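Local coordinates for 26.7 kDa salivary protein (Phlebotomus duboscqi, PDB 6MT7), which binds and sequesters host cysteinyl leukotrienes and a thromboxane A2 analogue, dampening platelet aggregation while the sand fly feeds on blood, at residues T133-C144 / A159-L167. Residues are numbered along the deposited sequence; the frame is centred on the assembly and turned at random.
Sequences TKPKGTKISDFC and ACSAYYYRL
Tyr164 swings its ring out beside its own backbone N (chi1 -80°), which carries it to Lys134; the lysine backbone sets CB over one face of that ring, while CG, anti to the lysine N (chi1 -179°), leads the rest of the chain off. Past the Tyr164 ring from this CH-pi contact lies a disulfide that ties two helices of the largely helical fold of this D7 protein, a member of the PBP/GOBP (odorant-binding) family. The short helix 140-144 runs roughly antiparallel to helix 159-164, their axes at 140°, and Cys144 SG and Cys160 SG join them through a bond of 2.0 Å.

Both sulfurs have aromatic neighbours, each met obliquely. Cys144 SG comes within 3.8 Å of Tyr164 CD2, while Cys160 SG lies 4.1 Å from Phe143 CD2. The Phe143 ring stands steeply to that of Tyr164; one face of the Phe143 ring is covered by Lys134 CA, and Tyr163 CD2 packs over a face of Tyr164. Further along, Ile140 fills the corner between two tyrosines: CG1 rests 3.5 Å from Tyr164 CB, and CD1 reaches the Tyr165 ring. Helix 220-227 backs this corner through Leu221 and Leu224, which touch Tyr165. Ser161 OG lies near Ile140 CG2 but hydrogen-bonds to Glu150.

Lys134 folds its chain back, and its NZ donates to Thr138 O and Pro135 O, bracing the type II turn 135-138, with Ser228 O as a third acceptor. Across the contact, Lys134 N gives a nearly straight hydrogen bond to Tyr164 OH, 3.0 Å long, with Thr133 CG2 at the ring's edge.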
# COMPACT_ATOMS: atom_id res chain seq x y z
N THR A 133 -1.30 -9.10 -13.22
CA THR A 133 -1.70 -8.41 -12.00
C THR A 133 -3.20 -8.18 -12.03
O THR A 133 -3.77 -7.88 -13.08
CB THR A 133 -0.97 -7.05 -11.89
OG1 THR A 133 0.44 -7.28 -11.77
CG2 THR A 133 -1.44 -6.26 -10.68
N LYS A 134 -3.84 -8.33 -10.86
CA LYS A 134 -5.28 -8.17 -10.73
C LYS A 134 -5.75 -6.86 -11.38
O LYS A 134 -5.31 -5.77 -10.97
CB LYS A 134 -5.70 -8.17 -9.25
CG LYS A 134 -7.20 -8.04 -9.06
CD LYS A 134 -7.56 -7.61 -7.65
CE LYS A 134 -7.45 -6.10 -7.49
NZ LYS A 134 -8.54 -5.40 -8.25
N PRO A 135 -6.63 -6.93 -12.38
CA PRO A 135 -7.09 -5.70 -13.02
C PRO A 135 -8.00 -4.90 -12.12
O PRO A 135 -8.67 -5.43 -11.22
CB PRO A 135 -7.84 -6.20 -14.27
CG PRO A 135 -8.23 -7.59 -13.95
CD PRO A 135 -7.20 -8.14 -13.00
N LYS A 136 -8.01 -3.59 -12.34
CA LYS A 136 -9.05 -2.75 -11.77
C LYS A 136 -10.42 -3.24 -12.22
O LYS A 136 -10.62 -3.55 -13.40
CB LYS A 136 -8.86 -1.30 -12.19
CG LYS A 136 -7.71 -0.58 -11.50
CD LYS A 136 -7.81 0.90 -11.79
CE LYS A 136 -6.66 1.67 -11.18
NZ LYS A 136 -6.82 3.12 -11.46
N GLY A 137 -11.35 -3.31 -11.27
CA GLY A 137 -12.70 -3.76 -11.53
C GLY A 137 -12.93 -5.22 -11.23
O GLY A 137 -14.09 -5.66 -11.26
N THR A 138 -11.88 -5.97 -10.93
CA THR A 138 -11.96 -7.40 -10.69
C THR A 138 -11.69 -7.69 -9.22
O THR A 138 -10.77 -7.11 -8.62
CB THR A 138 -10.95 -8.15 -11.56
OG1 THR A 138 -11.31 -7.99 -12.94
CG2 THR A 138 -10.91 -9.64 -11.22
N LYS A 139 -12.49 -8.58 -8.63
CA LYS A 139 -12.30 -8.95 -7.24
C LYS A 139 -11.08 -9.84 -7.07
O LYS A 139 -10.72 -10.63 -7.95
CB LYS A 139 -13.54 -9.67 -6.70
CG LYS A 139 -14.76 -8.79 -6.57
CD LYS A 139 -15.73 -9.31 -5.52
CE LYS A 139 -16.18 -10.72 -5.82
NZ LYS A 139 -17.27 -11.15 -4.89
N ILE A 140 -10.44 -9.72 -5.90
CA ILE A 140 -9.32 -10.58 -5.56
C ILE A 140 -9.70 -12.05 -5.69
O ILE A 140 -8.97 -12.85 -6.27
CB ILE A 140 -8.81 -10.25 -4.14
CG1 ILE A 140 -8.07 -8.91 -4.17
CG2 ILE A 140 -7.93 -11.38 -3.61
CD1 ILE A 140 -7.80 -8.32 -2.80
N SER A 141 -10.87 -12.43 -5.15
CA SER A 141 -11.25 -13.84 -5.21
C SER A 141 -11.35 -14.31 -6.65
O SER A 141 -10.86 -15.39 -6.99
CB SER A 141 -12.58 -14.08 -4.48
OG SER A 141 -13.61 -13.21 -4.92
N ASP A 142 -11.98 -13.51 -7.51
CA ASP A 142 -12.16 -13.94 -8.90
C ASP A 142 -10.83 -14.01 -9.64
O ASP A 142 -10.61 -14.93 -10.44
CB ASP A 142 -13.14 -12.99 -9.60
CG ASP A 142 -14.55 -13.13 -9.07
OD1 ASP A 142 -14.96 -14.28 -8.79
OD2 ASP A 142 -15.25 -12.11 -8.91
N PHE A 143 -9.92 -13.08 -9.37
CA PHE A 143 -8.62 -13.10 -10.03
C PHE A 143 -7.76 -14.25 -9.52
O PHE A 143 -7.12 -14.96 -10.30
CB PHE A 143 -7.89 -11.77 -9.83
CG PHE A 143 -6.52 -11.73 -10.46
CD1 PHE A 143 -6.38 -11.51 -11.83
CD2 PHE A 143 -5.38 -11.94 -9.70
CE1 PHE A 143 -5.13 -11.48 -12.43
CE2 PHE A 143 -4.12 -11.92 -10.29
CZ PHE A 143 -3.99 -11.69 -11.66
N CYS A 144 -7.70 -14.41 -8.20
CA CYS A 144 -6.84 -15.42 -7.61
C CYS A 144 -7.40 -16.83 -7.80
O CYS A 144 -6.62 -17.79 -7.77
CB CYS A 144 -6.64 -15.11 -6.13
SG CYS A 144 -5.62 -13.64 -5.89
N ALA A 159 -2.35 -18.38 -1.62
CA ALA A 159 -1.09 -17.70 -1.89
C ALA A 159 -1.32 -16.37 -2.60
O ALA A 159 -0.67 -15.36 -2.27
CB ALA A 159 -0.19 -18.59 -2.74
N CYS A 160 -2.23 -16.35 -3.57
CA CYS A 160 -2.52 -15.14 -4.32
C CYS A 160 -3.36 -14.18 -3.48
O CYS A 160 -3.05 -12.99 -3.40
CB CYS A 160 -3.23 -15.53 -5.62
SG CYS A 160 -3.83 -14.18 -6.68
N SER A 161 -4.40 -14.70 -2.83
CA SER A 161 -5.31 -13.85 -2.05
C SER A 161 -4.56 -13.14 -0.93
O SER A 161 -4.80 -11.95 -0.68
CB SER A 161 -6.44 -14.69 -1.47
OG SER A 161 -7.42 -14.98 -2.45
N ALA A 162 -3.65 -13.84 -0.26
CA ALA A 162 -2.92 -13.21 0.84
C ALA A 162 -2.07 -12.05 0.34
O ALA A 162 -1.90 -11.05 1.05
CB ALA A 162 -2.04 -14.24 1.55
N TYR A 163 -1.51 -12.17 -0.87
CA TYR A 163 -0.76 -11.06 -1.43
C TYR A 163 -1.67 -9.86 -1.70
O TYR A 163 -1.36 -8.73 -1.30
CB TYR A 163 -0.03 -11.49 -2.72
CG TYR A 163 0.56 -10.28 -3.41
CD1 TYR A 163 1.76 -9.73 -2.97
CD2 TYR A 163 -0.11 -9.66 -4.46
CE1 TYR A 163 2.27 -8.59 -3.56
CE2 TYR A 163 0.40 -8.51 -5.05
CZ TYR A 163 1.59 -7.99 -4.60
OH TYR A 163 2.11 -6.86 -5.18
N TYR A 164 -2.81 -10.08 -2.36
CA TYR A 164 -3.62 -8.92 -2.73
C TYR A 164 -4.35 -8.31 -1.54
O TYR A 164 -4.66 -7.11 -1.56
CB TYR A 164 -4.60 -9.31 -3.85
CG TYR A 164 -3.89 -9.31 -5.18
CD1 TYR A 164 -3.59 -8.11 -5.81
CD2 TYR A 164 -3.46 -10.49 -5.76
CE1 TYR A 164 -2.91 -8.09 -7.03
CE2 TYR A 164 -2.78 -10.48 -6.96
CZ TYR A 164 -2.50 -9.28 -7.59
OH TYR A 164 -1.83 -9.28 -8.79
N TYR A 165 -4.61 -9.09 -0.49
CA TYR A 165 -5.06 -8.51 0.77
C TYR A 165 -3.94 -7.81 1.52
O TYR A 165 -4.21 -7.18 2.55
CB TYR A 165 -5.65 -9.58 1.68
CG TYR A 165 -6.90 -10.25 1.17
CD1 TYR A 165 -7.85 -9.55 0.44
CD2 TYR A 165 -7.13 -11.60 1.44
CE1 TYR A 165 -9.02 -10.20 -0.02
CE2 TYR A 165 -8.28 -12.24 0.99
CZ TYR A 165 -9.21 -11.54 0.26
OH TYR A 165 -10.34 -12.21 -0.18
N ARG A 166 -2.70 -7.91 1.03
CA ARG A 166 -1.52 -7.34 1.68
C ARG A 166 -1.36 -7.88 3.10
O ARG A 166 -1.00 -7.16 4.04
CB ARG A 166 -1.54 -5.81 1.66
CG ARG A 166 -0.84 -5.22 0.42
CD ARG A 166 -1.68 -5.47 -0.84
NE ARG A 166 -1.07 -4.91 -2.05
CZ ARG A 166 -1.66 -4.89 -3.24
NH1 ARG A 166 -2.88 -5.40 -3.41
NH2 ARG A 166 -1.04 -4.34 -4.28
N LEU A 167 -1.61 -9.18 3.26
CA LEU A 167 -1.13 -9.88 4.44
C LEU A 167 0.35 -10.21 4.33
O LEU A 167 1.06 -10.23 5.34
CB LEU A 167 -1.95 -11.15 4.67
CG LEU A 167 -3.46 -10.94 4.71
CD1 LEU A 167 -4.20 -12.26 4.91
CD2 LEU A 167 -3.83 -9.94 5.79